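Local coordinates for cytochrome C (Marichromatium purpuratum 984, PDB 5LO9), which probably oxidises thiosulfate to tetrathionate as the thiosulfate dehydrogenase TsdBA and passes the electrons on through its four c-type haems, at residues A[365-368]-A[373-376]; A[445-450]-A[461-466]; A[470-475]-A[497-502]; A[483-488]-A[508-513]. All blocks are in the same frame, centred on the assembly; numbering follows the deposited sequence.

Interaction 1: A[365-368]-A[373-376]; sequences TGAP and AMSG. With EDO (1,2-ethanediol), chain R; EDO (1,2-ethanediol), chain X.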
loop_
_atom_site.group_PDB
_atom_site.type_symbol
_atom_site.label_atom_id
_atom_site.label_comp_id
_atom_site.label_asym_id
_atom_site.label_seq_id
_atom_site.Cartn_x
_atom_site.Cartn_y
_atom_site.Cartn_z
ATOM N N THR A 365 -11.723 -2.082 -1.627
ATOM C CA THR A 365 -11.960 -2.643 -2.952
ATOM C C THR A 365 -12.824 -1.725 -3.807
ATOM O O THR A 365 -13.946 -1.357 -3.428
ATOM C CB THR A 365 -12.632 -3.998 -2.828
ATOM O OG1 THR A 365 -11.821 -4.907 -2.083
ATOM C CG2 THR A 365 -12.763 -4.529 -4.161
ATOM N N GLY A 366 -12.282 -1.348 -4.950
ATOM C CA GLY A 366 -12.965 -0.533 -5.913
ATOM C C GLY A 366 -12.647 0.944 -5.863
ATOM O O GLY A 366 -12.940 1.658 -6.837
ATOM N N ALA A 367 -12.065 1.422 -4.763
ATOM C CA ALA A 367 -11.860 2.849 -4.570
ATOM C C ALA A 367 -10.687 3.365 -5.401
ATOM O O ALA A 367 -9.711 2.649 -5.640
ATOM C CB ALA A 367 -11.631 3.160 -3.102
ATOM N N PRO A 368 -10.767 4.617 -5.854
ATOM C CA PRO A 368 -9.791 5.176 -6.805
ATOM C C PRO A 368 -8.496 5.626 -6.149
ATOM O O PRO A 368 -8.485 6.517 -5.299
ATOM C CB PRO A 368 -10.546 6.363 -7.408
ATOM C CG PRO A 368 -11.443 6.791 -6.324
ATOM C CD PRO A 368 -11.907 5.506 -5.667
ATOM N N ALA A 373 -9.840 12.874 -1.052
ATOM C CA ALA A 373 -11.046 13.518 -0.557
ATOM C C ALA A 373 -12.273 12.678 -0.845
ATOM O O ALA A 373 -13.319 13.185 -1.249
ATOM C CB ALA A 373 -11.226 14.908 -1.157
ATOM N N MET A 374 -12.176 11.378 -0.652
ATOM C CA MET A 374 -13.370 10.559 -0.770
ATOM C C MET A 374 -14.406 11.039 0.232
ATOM O O MET A 374 -14.073 11.392 1.362
ATOM C CB MET A 374 -13.045 9.082 -0.520
ATOM C CG MET A 374 -12.453 8.326 -1.714
ATOM S SD MET A 374 -12.330 6.595 -1.284
ATOM C CE MET A 374 -13.888 5.987 -1.871
ATOM N N SER A 375 -15.655 11.125 -0.213
ATOM C CA SER A 375 -16.731 11.512 0.681
ATOM C C SER A 375 -16.871 10.488 1.803
ATOM O O SER A 375 -16.992 9.284 1.558
ATOM C CB SER A 375 -18.037 11.649 -0.090
ATOM O OG SER A 375 -19.144 11.590 0.795
ATOM N N GLY A 376 -16.845 10.979 3.038
ATOM C CA GLY A 376 -16.898 10.144 4.218
ATOM C C GLY A 376 -15.590 10.082 4.963
ATOM O O GLY A 376 -15.541 9.501 6.050
HETATM C C1 EDO R . -15.755 14.823 3.802
HETATM O O1 EDO R . -16.917 13.973 3.674
HETATM C C2 EDO R . -14.512 14.057 3.380
HETATM O O2 EDO R . -13.848 14.714 2.285
HETATM C C1 EDO X . -9.557 -7.711 -2.624
HETATM O O1 EDO X . -10.960 -7.653 -2.975
HETATM C C2 EDO X . -8.752 -7.969 -3.907
HETATM O O2 EDO X . -8.468 -9.368 -4.091
#
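Met374 reaches Ala367 with the end of its thioether: its CE lies 3.8 Å from Ala367 CB, with SD almost as near. Pro368 adds a looser touch through its ring, where CD lies 4.3 Å from Met374 CE. The methionine chain runs out extended as far as its sulfur, then bends (chi3 92°), and the bend turns the terminal methyl against the alanine methyl, with the proline CD beside it. The side chains of Ala367 and Met374 both leave the backbone toward the other segment, although the backbones stay well apart, with 8.7 Å between Ala367 CA and Met374 CA. Val308 packs on both Ala367 and Met374, and Phe244 adds to the cover of the methionine. The second subunit also bonds to this loop, through the backbone of Gly366 and Ala367, and its Thr369 OG1 bonds to Ala367 O. Farther out, Gly376 N gives a nearly straight hydrogen bond to O1 of an ethanediol, probably from the crystallisation liquor. In this loop between helices 351-363 and 391-401, beside a subunit interface, the two segments meet only through apolar groups, so the contact carries little directional preference.

Interaction 2: A[445-450]-A[461-466]; sequences FIAANM and QEAWDV. With HEC (heme c), chain F.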
loop_
_atom_site.group_PDB
_atom_site.type_symbol
_atom_site.label_atom_id
_atom_site.label_comp_id
_atom_site.label_asym_id
_atom_site.label_seq_id
_atom_site.Cartn_x
_atom_site.Cartn_y
_atom_site.Cartn_z
ATOM N N PHE A 445 -15.419 14.174 16.088
ATOM C CA PHE A 445 -15.837 12.795 16.246
ATOM C C PHE A 445 -17.159 12.719 16.979
ATOM O O PHE A 445 -18.091 12.035 16.534
ATOM C CB PHE A 445 -14.792 12.006 16.997
ATOM C CG PHE A 445 -15.227 10.607 17.324
ATOM C CD1 PHE A 445 -15.289 9.655 16.347
ATOM C CD2 PHE A 445 -15.566 10.257 18.617
ATOM C CE1 PHE A 445 -15.670 8.358 16.644
ATOM C CE2 PHE A 445 -15.954 8.977 18.916
ATOM C CZ PHE A 445 -16.005 8.018 17.919
ATOM N N ILE A 446 -17.247 13.429 18.106
ATOM C CA ILE A 446 -18.407 13.336 18.991
ATOM C C ILE A 446 -19.683 13.820 18.290
ATOM O O ILE A 446 -20.728 13.133 18.299
ATOM C CB ILE A 446 -18.137 14.125 20.287
ATOM C CG1 ILE A 446 -17.189 13.329 21.200
ATOM C CG2 ILE A 446 -19.460 14.511 20.994
ATOM C CD1 ILE A 446 -16.499 14.166 22.249
ATOM N N ALA A 447 -19.637 15.034 17.729
ATOM C CA ALA A 447 -20.824 15.608 17.099
ATOM C C ALA A 447 -21.438 14.641 16.121
ATOM O O ALA A 447 -22.668 14.510 16.057
ATOM C CB ALA A 447 -20.483 16.888 16.357
ATOM N N ALA A 448 -20.594 13.924 15.374
ATOM C CA ALA A 448 -21.060 13.006 14.337
ATOM C C ALA A 448 -21.342 11.588 14.828
ATOM O O ALA A 448 -22.107 10.874 14.175
ATOM C CB ALA A 448 -20.039 12.913 13.201
ATOM N N ASN A 449 -20.761 11.148 15.948
ATOM C CA ASN A 449 -20.768 9.728 16.259
ATOM C C ASN A 449 -21.166 9.381 17.671
ATOM O O ASN A 449 -21.393 8.189 17.940
ATOM C CB ASN A 449 -19.396 9.123 15.975
ATOM C CG ASN A 449 -19.080 9.173 14.518
ATOM O OD1 ASN A 449 -19.698 8.477 13.714
ATOM N ND2 ASN A 449 -18.166 10.036 14.150
ATOM N N MET A 450 -21.303 10.363 18.565
ATOM C CA MET A 450 -21.642 10.013 19.937
ATOM C C MET A 450 -22.755 10.909 20.460
ATOM O O MET A 450 -22.715 12.132 20.279
ATOM C CB MET A 450 -20.447 10.123 20.885
ATOM C CG MET A 450 -19.430 9.028 20.674
ATOM S SD MET A 450 -19.971 7.436 21.279
ATOM C CE MET A 450 -19.442 6.353 19.966
ATOM N N GLN A 461 -21.654 23.207 19.255
ATOM C CA GLN A 461 -21.160 23.815 20.480
ATOM C C GLN A 461 -21.171 22.807 21.630
ATOM O O GLN A 461 -20.223 22.748 22.420
ATOM C CB GLN A 461 -21.997 25.050 20.827
ATOM C CG GLN A 461 -21.456 25.853 22.016
ATOM C CD GLN A 461 -20.162 26.606 21.695
ATOM O OE1 GLN A 461 -20.147 27.476 20.810
ATOM N NE2 GLN A 461 -19.065 26.259 22.395
ATOM N N GLU A 462 -22.219 21.988 21.736
ATOM C CA GLU A 462 -22.215 20.982 22.785
ATOM C C GLU A 462 -21.035 20.033 22.567
ATOM O O GLU A 462 -20.306 19.695 23.508
ATOM C CB GLU A 462 -23.553 20.220 22.816
ATOM C CG GLU A 462 -24.759 21.027 23.336
ATOM C CD GLU A 462 -26.145 20.433 23.012
ATOM O OE1 GLU A 462 -26.268 19.402 22.344
ATOM O OE2 GLU A 462 -27.149 21.066 23.351
ATOM N N ALA A 463 -20.801 19.629 21.318
ATOM C CA ALA A 463 -19.674 18.753 21.042
ATOM C C ALA A 463 -18.366 19.401 21.440
ATOM O O ALA A 463 -17.516 18.756 22.064
ATOM C CB ALA A 463 -19.636 18.389 19.561
ATOM N N TRP A 464 -18.189 20.681 21.101
ATOM C CA TRP A 464 -16.992 21.399 21.527
ATOM C C TRP A 464 -16.841 21.421 23.047
ATOM O O TRP A 464 -15.741 21.232 23.573
ATOM C CB TRP A 464 -17.023 22.836 21.038
ATOM C CG TRP A 464 -16.708 23.068 19.609
ATOM C CD1 TRP A 464 -17.578 23.383 18.622
ATOM C CD2 TRP A 464 -15.413 23.032 19.017
ATOM N NE1 TRP A 464 -16.910 23.553 17.441
ATOM C CE2 TRP A 464 -15.574 23.338 17.661
ATOM C CE3 TRP A 464 -14.122 22.762 19.506
ATOM C CZ2 TRP A 464 -14.500 23.371 16.780
ATOM C CZ3 TRP A 464 -13.075 22.801 18.641
ATOM C CH2 TRP A 464 -13.262 23.107 17.288
ATOM N N ASP A 465 -17.918 21.697 23.777
ATOM C CA ASP A 465 -17.788 21.766 25.228
ATOM C C ASP A 465 -17.462 20.389 25.816
ATOM O O ASP A 465 -16.602 20.281 26.699
ATOM C CB ASP A 465 -19.049 22.382 25.846
ATOM C CG ASP A 465 -19.268 23.853 25.394
ATOM O OD1 ASP A 465 -18.291 24.522 24.977
ATOM O OD2 ASP A 465 -20.420 24.356 25.443
ATOM N N VAL A 466 -18.119 19.315 25.347
ATOM C CA VAL A 466 -17.826 18.000 25.926
ATOM C C VAL A 466 -16.414 17.573 25.573
ATOM O O VAL A 466 -15.748 16.875 26.353
ATOM C CB VAL A 466 -18.803 16.903 25.493
ATOM C CG1 VAL A 466 -18.707 15.766 26.509
ATOM C CG2 VAL A 466 -20.169 17.378 25.485
HETATM FE FE HEC F . -18.973 6.917 23.274
HETATM C CHA HEC F . -16.376 5.345 21.551
HETATM C CHB HEC F . -17.156 9.899 23.417
HETATM C CHC HEC F . -21.744 8.511 24.603
HETATM C CHD HEC F . -20.573 3.801 23.716
HETATM N NA HEC F . -17.089 7.517 22.613
HETATM C C1A HEC F . -16.198 6.750 21.966
HETATM C C2A HEC F . -14.941 7.491 21.671
HETATM C C3A HEC F . -15.177 8.821 22.199
HETATM C C4A HEC F . -16.544 8.724 22.776
HETATM C CMA HEC F . -14.226 9.977 22.144
HETATM C CAA HEC F . -13.698 7.056 20.964
HETATM C CBA HEC F . -12.517 7.279 21.914
HETATM C CGA HEC F . -11.841 6.012 22.362
HETATM O O1A HEC F . -12.257 4.930 21.922
HETATM O O2A HEC F . -10.895 6.129 23.170
HETATM N NB HEC F . -19.369 8.858 23.888
HETATM C C1B HEC F . -18.541 9.894 23.877
HETATM C C2B HEC F . -19.165 11.136 24.387
HETATM C C3B HEC F . -20.524 10.728 24.728
HETATM C C4B HEC F . -20.538 9.295 24.354
HETATM C CMB HEC F . -18.535 12.472 24.533
HETATM C CAB HEC F . -21.651 11.559 25.281
HETATM C CBB HEC F . -21.922 12.656 24.279
HETATM N NC HEC F . -20.815 6.279 24.033
HETATM C C1C HEC F . -21.775 7.057 24.512
HETATM C C2C HEC F . -22.939 6.316 25.024
HETATM C C3C HEC F . -22.606 4.927 24.773
HETATM C C4C HEC F . -21.251 5.025 24.170
HETATM C CMC HEC F . -24.158 6.894 25.665
HETATM C CAC HEC F . -23.352 3.656 25.090
HETATM C CBC HEC F . -24.763 3.548 24.616
HETATM N ND HEC F . -18.558 4.951 22.713
HETATM C C1D HEC F . -19.306 3.866 22.961
HETATM C C2D HEC F . -18.703 2.641 22.371
HETATM C C3D HEC F . -17.487 3.104 21.726
HETATM C C4D HEC F . -17.496 4.548 21.996
HETATM C CMD HEC F . -19.201 1.241 22.397
HETATM C CAD HEC F . -16.499 2.263 20.996
HETATM C CBD HEC F . -17.118 1.957 19.635
HETATM C CGD HEC F . -16.855 0.525 19.187
HETATM O O1D HEC F . -16.247 -0.293 19.899
HETATM O O2D HEC F . -17.290 0.175 18.086
#
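Ala463 packs on Ala447 and Ile446 in a close, purely apolar helix-to-helix contact between helix 439-449 and helix 460-470, within the cytochrome c fold that carries haem 3. The two alanine methyls meet with Ala447 CB 3.6 Å from Ala463 CB, and such small side chains allow the backbones to come within 5.2 Å, from Ala447 CA to Ala463 CA. Ile446 works in two directions: its CG2 lies 4.1 Å from Ala463 CB, while its CD1 reaches the haem methyl CMB, which Val466 CG1 also touches. Met450 binds the iron through SD at 2.3 Å, with His406 as the other axial ligand. With CG anti to the backbone N (chi1 174°), Phe445 lays its ring beside the porphyrin, CE2 being 3.3 Å from haem C2A. Asn449 CB lies over one face of that ring, toward the rim, and its ND2 donates to a lone pair of Phe445 O. An alanine in place of Phe445 would probably open a gap beside the haem edge that carries C2A and leave Asn449 without the ring it packs on. Around the contact, Val466 touches Leu397 and Tyr398 of helix 391-401, where Arg393 pairs with Asp465, and Trp464 reaches helix 439-449.

Interaction 3: A[470-475]-A[497-502]; sequences INAHER and FDLYGE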
loop_
_atom_site.group_PDB
_atom_site.type_symbol
_atom_site.label_atom_id
_atom_site.label_comp_id
_atom_site.label_asym_id
_atom_site.label_seq_id
_atom_site.Cartn_x
_atom_site.Cartn_y
_atom_site.Cartn_z
ATOM N N ILE A 470 -13.550 16.398 28.314
ATOM C CA ILE A 470 -12.853 15.108 28.251
ATOM C C ILE A 470 -11.345 15.304 28.174
ATOM O O ILE A 470 -10.567 14.681 28.908
ATOM C CB ILE A 470 -13.346 14.318 27.026
ATOM C CG1 ILE A 470 -14.640 13.610 27.335
ATOM C CG2 ILE A 470 -12.290 13.307 26.539
ATOM C CD1 ILE A 470 -15.395 13.148 26.047
ATOM N N ASN A 471 -10.904 16.122 27.232
ATOM C CA ASN A 471 -9.490 16.220 26.947
ATOM C C ASN A 471 -8.767 17.202 27.856
ATOM O O ASN A 471 -7.651 17.620 27.546
ATOM C CB ASN A 471 -9.301 16.572 25.472
ATOM C CG ASN A 471 -9.510 15.359 24.572
ATOM O OD1 ASN A 471 -9.184 14.218 24.963
ATOM N ND2 ASN A 471 -10.047 15.589 23.361
ATOM N N ALA A 472 -9.371 17.574 28.974
ATOM C CA ALA A 472 -8.685 18.372 29.965
ATOM C C ALA A 472 -8.337 17.547 31.189
ATOM O O ALA A 472 -7.966 18.098 32.220
ATOM C CB ALA A 472 -9.531 19.586 30.319
ATOM N N HIS A 473 -8.368 16.240 31.056
ATOM C CA HIS A 473 -8.007 15.300 32.103
ATOM C C HIS A 473 -6.617 14.732 31.834
ATOM O O HIS A 473 -6.134 14.720 30.697
ATOM C CB HIS A 473 -9.008 14.137 32.154
ATOM C CG HIS A 473 -10.376 14.511 32.628
ATOM N ND1 HIS A 473 -11.328 15.079 31.807
ATOM C CD2 HIS A 473 -10.969 14.353 33.832
ATOM C CE1 HIS A 473 -12.439 15.281 32.493
ATOM N NE2 HIS A 473 -12.249 14.846 33.725
ATOM N N GLU A 474 -5.972 14.231 32.880
ATOM C CA GLU A 474 -4.693 13.589 32.595
ATOM C C GLU A 474 -4.926 12.251 31.926
ATOM O O GLU A 474 -5.976 11.617 32.081
ATOM C CB GLU A 474 -3.849 13.381 33.860
ATOM C CG GLU A 474 -3.092 14.616 34.317
ATOM C CD GLU A 474 -1.967 15.063 33.360
ATOM O OE1 GLU A 474 -1.524 14.262 32.505
ATOM O OE2 GLU A 474 -1.543 16.237 33.458
ATOM N N ARG A 475 -3.910 11.815 31.208
ATOM C CA ARG A 475 -3.855 10.545 30.476
ATOM C C ARG A 475 -2.376 10.267 30.297
ATOM O O ARG A 475 -1.565 11.141 30.628
ATOM C CB ARG A 475 -4.544 10.649 29.114
ATOM C CG ARG A 475 -3.890 11.724 28.209
ATOM C CD ARG A 475 -4.594 11.896 26.879
ATOM N NE ARG A 475 -5.937 12.456 27.061
ATOM C CZ ARG A 475 -7.046 11.731 27.159
ATOM N NH1 ARG A 475 -7.005 10.397 27.099
ATOM N NH2 ARG A 475 -8.199 12.351 27.316
ATOM N N PHE A 497 -6.339 24.481 20.281
ATOM C CA PHE A 497 -7.204 23.335 20.526
ATOM C C PHE A 497 -6.496 22.195 21.215
ATOM O O PHE A 497 -7.011 21.084 21.198
ATOM C CB PHE A 497 -7.792 22.808 19.220
ATOM C CG PHE A 497 -8.520 23.855 18.410
ATOM C CD1 PHE A 497 -9.774 24.301 18.792
ATOM C CD2 PHE A 497 -7.964 24.377 17.267
ATOM C CE1 PHE A 497 -10.432 25.263 18.064
ATOM C CE2 PHE A 497 -8.618 25.337 16.543
ATOM C CZ PHE A 497 -9.848 25.777 16.935
ATOM N N ASP A 498 -5.313 22.433 21.772
ATOM C CA ASP A 498 -4.487 21.415 22.431
ATOM C C ASP A 498 -4.260 21.951 23.844
ATOM O O ASP A 498 -3.626 22.998 24.030
ATOM C CB ASP A 498 -3.164 21.173 21.654
ATOM C CG ASP A 498 -2.453 19.884 22.072
ATOM O OD1 ASP A 498 -1.797 19.160 21.228
ATOM O OD2 ASP A 498 -2.575 19.606 23.285
ATOM N N LEU A 499 -4.782 21.249 24.839
ATOM C CA LEU A 499 -4.689 21.730 26.209
ATOM C C LEU A 499 -3.463 21.214 26.929
ATOM O O LEU A 499 -3.293 21.517 28.110
ATOM C CB LEU A 499 -5.932 21.350 27.020
ATOM C CG LEU A 499 -7.293 21.671 26.411
ATOM C CD1 LEU A 499 -8.436 21.326 27.393
ATOM C CD2 LEU A 499 -7.355 23.086 25.972
ATOM N N TYR A 500 -2.615 20.442 26.257
ATOM C CA TYR A 500 -1.373 19.992 26.865
ATOM C C TYR A 500 -0.563 21.209 27.282
ATOM O O TYR A 500 -0.368 22.141 26.492
ATOM C CB TYR A 500 -0.592 19.116 25.875
ATOM C CG TYR A 500 0.657 18.477 26.430
ATOM C CD1 TYR A 500 0.643 17.150 26.858
ATOM C CD2 TYR A 500 1.847 19.193 26.558
ATOM C CE1 TYR A 500 1.806 16.532 27.380
ATOM C CE2 TYR A 500 3.019 18.584 27.066
ATOM C CZ TYR A 500 2.992 17.257 27.477
ATOM O OH TYR A 500 4.125 16.650 27.998
ATOM N N GLY A 501 -0.133 21.222 28.545
ATOM C CA GLY A 501 0.635 22.315 29.085
ATOM C C GLY A 501 -0.171 23.413 29.751
ATOM O O GLY A 501 0.386 24.150 30.580
ATOM N N GLU A 502 -1.444 23.575 29.376
ATOM C CA GLU A 502 -2.303 24.571 30.010
ATOM C C GLU A 502 -2.533 24.215 31.487
ATOM O O GLU A 502 -2.519 23.033 31.873
ATOM C CB GLU A 502 -3.662 24.664 29.305
ATOM C CG GLU A 502 -3.616 24.995 27.821
ATOM C CD GLU A 502 -3.079 26.378 27.520
ATOM O OE1 GLU A 502 -3.114 27.252 28.422
ATOM O OE2 GLU A 502 -2.599 26.572 26.374
HETATM O O HOH W 1 -6.298 18.624 25.048
#
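Leu499, the first residue of a type II beta turn that runs to Glu502, packs against Ala472 and the carbonyl of Asn471 just where helix 460-470 gives way to loop. The tight part is one leucine branch: Leu499 CD1 lies 3.6 Å from Ala472 CB and 3.8 Å from Asn471 O. With its CG anti to the carbonyl carbon (chi1 -50°) and the chain extended beyond, the leucine places CD1 against the methyl. All three residues are buried, yet no direct hydrogen bond joins the two segments.

Away from this methyl contact a single water bridges the segments. It donates to Asn471 O at 3.0 Å and accepts from Leu499 N, also at 3.0 Å, so that two buried backbone groups too far apart to pair directly are both satisfied. Partners outside the contact hold the polar ends. The amide of Asn471 is held by Tyr430 OH at OD1 and by Met436 O at ND2. Glu474, in the partly exposed portion, gathers the backbone N-H groups of Gly512, Gln513 and Gly514 together with Trp432 NE1 on its carboxylate. At the helix end His473 ND1 donates to Ile470 O at 3.0 Å, meeting the oxygen from well above the carbonyl plane. The beta turn is closed by Glu502 N donating to Leu499 O. An Asx turn at Asp498 overlaps its start, with OD2 of Asp498 accepting from Tyr500 N at 3.1 Å, nearly along the carboxylate C-O bond.

Interaction 4: A[483-488]-A[508-513]; sequences GSVERT and GAVLGQ. With EDO (1,2-ethanediol), chain Y.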
loop_
_atom_site.group_PDB
_atom_site.type_symbol
_atom_site.label_atom_id
_atom_site.label_comp_id
_atom_site.label_asym_id
_atom_site.label_seq_id
_atom_site.Cartn_x
_atom_site.Cartn_y
_atom_site.Cartn_z
ATOM N N GLY A 483 10.991 15.423 29.231
ATOM C CA GLY A 483 11.250 15.711 30.603
ATOM C C GLY A 483 10.615 17.011 31.101
ATOM O O GLY A 483 10.227 17.079 32.281
ATOM N N SER A 484 10.444 18.012 30.227
ATOM C CA SER A 484 9.802 19.278 30.571
ATOM C C SER A 484 8.463 19.430 29.859
ATOM O O SER A 484 8.403 19.391 28.634
ATOM C CB SER A 484 10.684 20.467 30.194
ATOM O OG SER A 484 9.894 21.630 29.968
ATOM N N VAL A 485 7.412 19.719 30.624
ATOM C CA VAL A 485 6.095 19.959 30.037
ATOM C C VAL A 485 6.102 21.189 29.127
ATOM O O VAL A 485 5.599 21.133 27.999
ATOM C CB VAL A 485 5.044 20.072 31.147
ATOM C CG1 VAL A 485 3.712 20.557 30.602
ATOM C CG2 VAL A 485 4.874 18.722 31.821
ATOM N N GLU A 486 6.652 22.317 29.590
ATOM C CA GLU A 486 6.712 23.514 28.736
ATOM C C GLU A 486 7.430 23.212 27.418
ATOM O O GLU A 486 6.966 23.578 26.327
ATOM C CB GLU A 486 7.411 24.683 29.449
ATOM C CG GLU A 486 6.475 25.824 29.893
ATOM C CD GLU A 486 7.187 27.076 30.487
ATOM O OE1 GLU A 486 8.399 27.031 30.760
ATOM O OE2 GLU A 486 6.519 28.117 30.694
ATOM N N ARG A 487 8.576 22.555 27.490
ATOM C CA ARG A 487 9.317 22.353 26.261
ATOM C C ARG A 487 8.524 21.453 25.307
ATOM O O ARG A 487 8.275 21.822 24.153
ATOM C CB ARG A 487 10.700 21.801 26.595
ATOM C CG ARG A 487 11.649 21.760 25.430
ATOM C CD ARG A 487 11.741 23.110 24.712
ATOM N NE ARG A 487 12.788 23.075 23.694
ATOM C CZ ARG A 487 12.762 23.746 22.546
ATOM N NH1 ARG A 487 11.727 24.535 22.246
ATOM N NH2 ARG A 487 13.778 23.609 21.694
ATOM N N THR A 488 8.059 20.295 25.800
ATOM C CA THR A 488 7.254 19.393 24.983
ATOM C C THR A 488 6.012 20.106 24.461
ATOM O O THR A 488 5.542 19.837 23.341
ATOM C CB THR A 488 6.856 18.149 25.801
ATOM O OG1 THR A 488 8.014 17.376 26.144
ATOM C CG2 THR A 488 5.920 17.240 25.027
ATOM N N GLY A 508 -5.056 23.591 39.581
ATOM C CA GLY A 508 -4.452 24.340 38.497
ATOM C C GLY A 508 -3.067 23.918 38.085
ATOM O O GLY A 508 -2.384 24.701 37.421
ATOM N N ALA A 509 -2.645 22.691 38.405
ATOM C CA ALA A 509 -1.388 22.175 37.863
ATOM C C ALA A 509 -1.471 22.075 36.348
ATOM O O ALA A 509 -2.550 21.878 35.773
ATOM C CB ALA A 509 -1.053 20.785 38.411
ATOM N N VAL A 510 -0.313 22.187 35.696
ATOM C CA VAL A 510 -0.312 22.089 34.244
ATOM C C VAL A 510 -0.692 20.681 33.826
ATOM O O VAL A 510 -0.310 19.686 34.466
ATOM C CB VAL A 510 1.032 22.507 33.630
ATOM C CG1 VAL A 510 1.337 23.900 34.072
ATOM C CG2 VAL A 510 2.131 21.526 34.008
ATOM N N LEU A 511 -1.499 20.611 32.772
ATOM C CA LEU A 511 -1.817 19.348 32.141
ATOM C C LEU A 511 -0.602 18.852 31.385
ATOM O O LEU A 511 0.150 19.633 30.786
ATOM C CB LEU A 511 -2.991 19.512 31.166
ATOM C CG LEU A 511 -4.382 19.697 31.759
ATOM C CD1 LEU A 511 -5.449 20.065 30.745
ATOM C CD2 LEU A 511 -4.744 18.396 32.449
ATOM N N GLY A 512 -0.422 17.546 31.399
ATOM C CA GLY A 512 0.599 16.934 30.571
ATOM C C GLY A 512 1.680 16.271 31.383
ATOM O O GLY A 512 2.799 16.113 30.891
ATOM N N GLN A 513 1.323 15.831 32.599
ATOM C CA GLN A 513 2.225 15.138 33.504
ATOM C C GLN A 513 2.107 13.626 33.453
ATOM O O GLN A 513 3.054 12.934 33.853
ATOM C CB GLN A 513 1.950 15.589 34.938
ATOM C CG GLN A 513 1.612 17.057 34.999
ATOM C CD GLN A 513 2.310 17.772 36.111
ATOM O OE1 GLN A 513 3.056 17.177 36.898
ATOM N NE2 GLN A 513 2.091 19.078 36.173
HETATM C C1 EDO Y . 6.197 16.435 35.206
HETATM O O1 EDO Y . 6.522 17.100 36.428
HETATM C C2 EDO Y . 7.148 15.254 35.069
HETATM O O2 EDO Y . 6.374 14.059 34.930
#
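Val485 turns both of its methyl branches onto the segment 508-513, each meeting a different part of it. CG1, anti to the backbone N (chi1 170°), lies 3.9 Å from Val510 CG2 and 3.7 Å from Leu511 O. CG2 rests instead against the next carbonyl, 3.5 Å from Gly512 O. The side chains of Val485 and Val510 run alongside in opposing senses and touch through CG1 of the first and CG2 of the second. A CB at Gly512 would point toward Val485 CG1, and the positive phi (116°) would also press it on the preceding carbonyl. Val485 opens helix 485-492, and Ser484 is its N-cap: Arg487 N donates to Ser484 OG at 3.0 Å in an almost straight bond, capping the first turn, where the valine sits. An alanine at Val485 would remove both branches and is likely to leave a gap against Val510 CG2 and the carbonyls of Leu511 and Gly512. Gly512 O is also bonded by Gln477 NE2, and Tyr500 packs on Val485 from the loop that follows the helix. In the 508-513 segment, Gln513 folds back so that NE2 donates to Val510 O at 3.0 Å, 20° from the carbonyl plane, while its OE1 receives a weak bond from an ethanediol.

Interactions 2, 3 and 4 form a continuous series, whereas interaction 1 stands apart, its nearest atoms about 9 Å from those of interaction 2; its Met374 side chain is about 9 Å from a bound haem. Interaction 2 holds an axial ligand of haem 3 and passes into interaction 3 by packing: Trp464 CZ3 lies 3.6 Å from Phe497 CD1, and Ile446 CD1 lies 4.1 Å from Ile470 CD1. Interactions 3 and 4 have centres about 10 Å apart and interleave along the chain, probably joined by a hydrogen bond from Gly501 N to Leu511 O, 2.8 Å. The Asn471 side chain is about 12 Å from the bound thiosulfate; interaction 4 lies away from haems and thiosulfate.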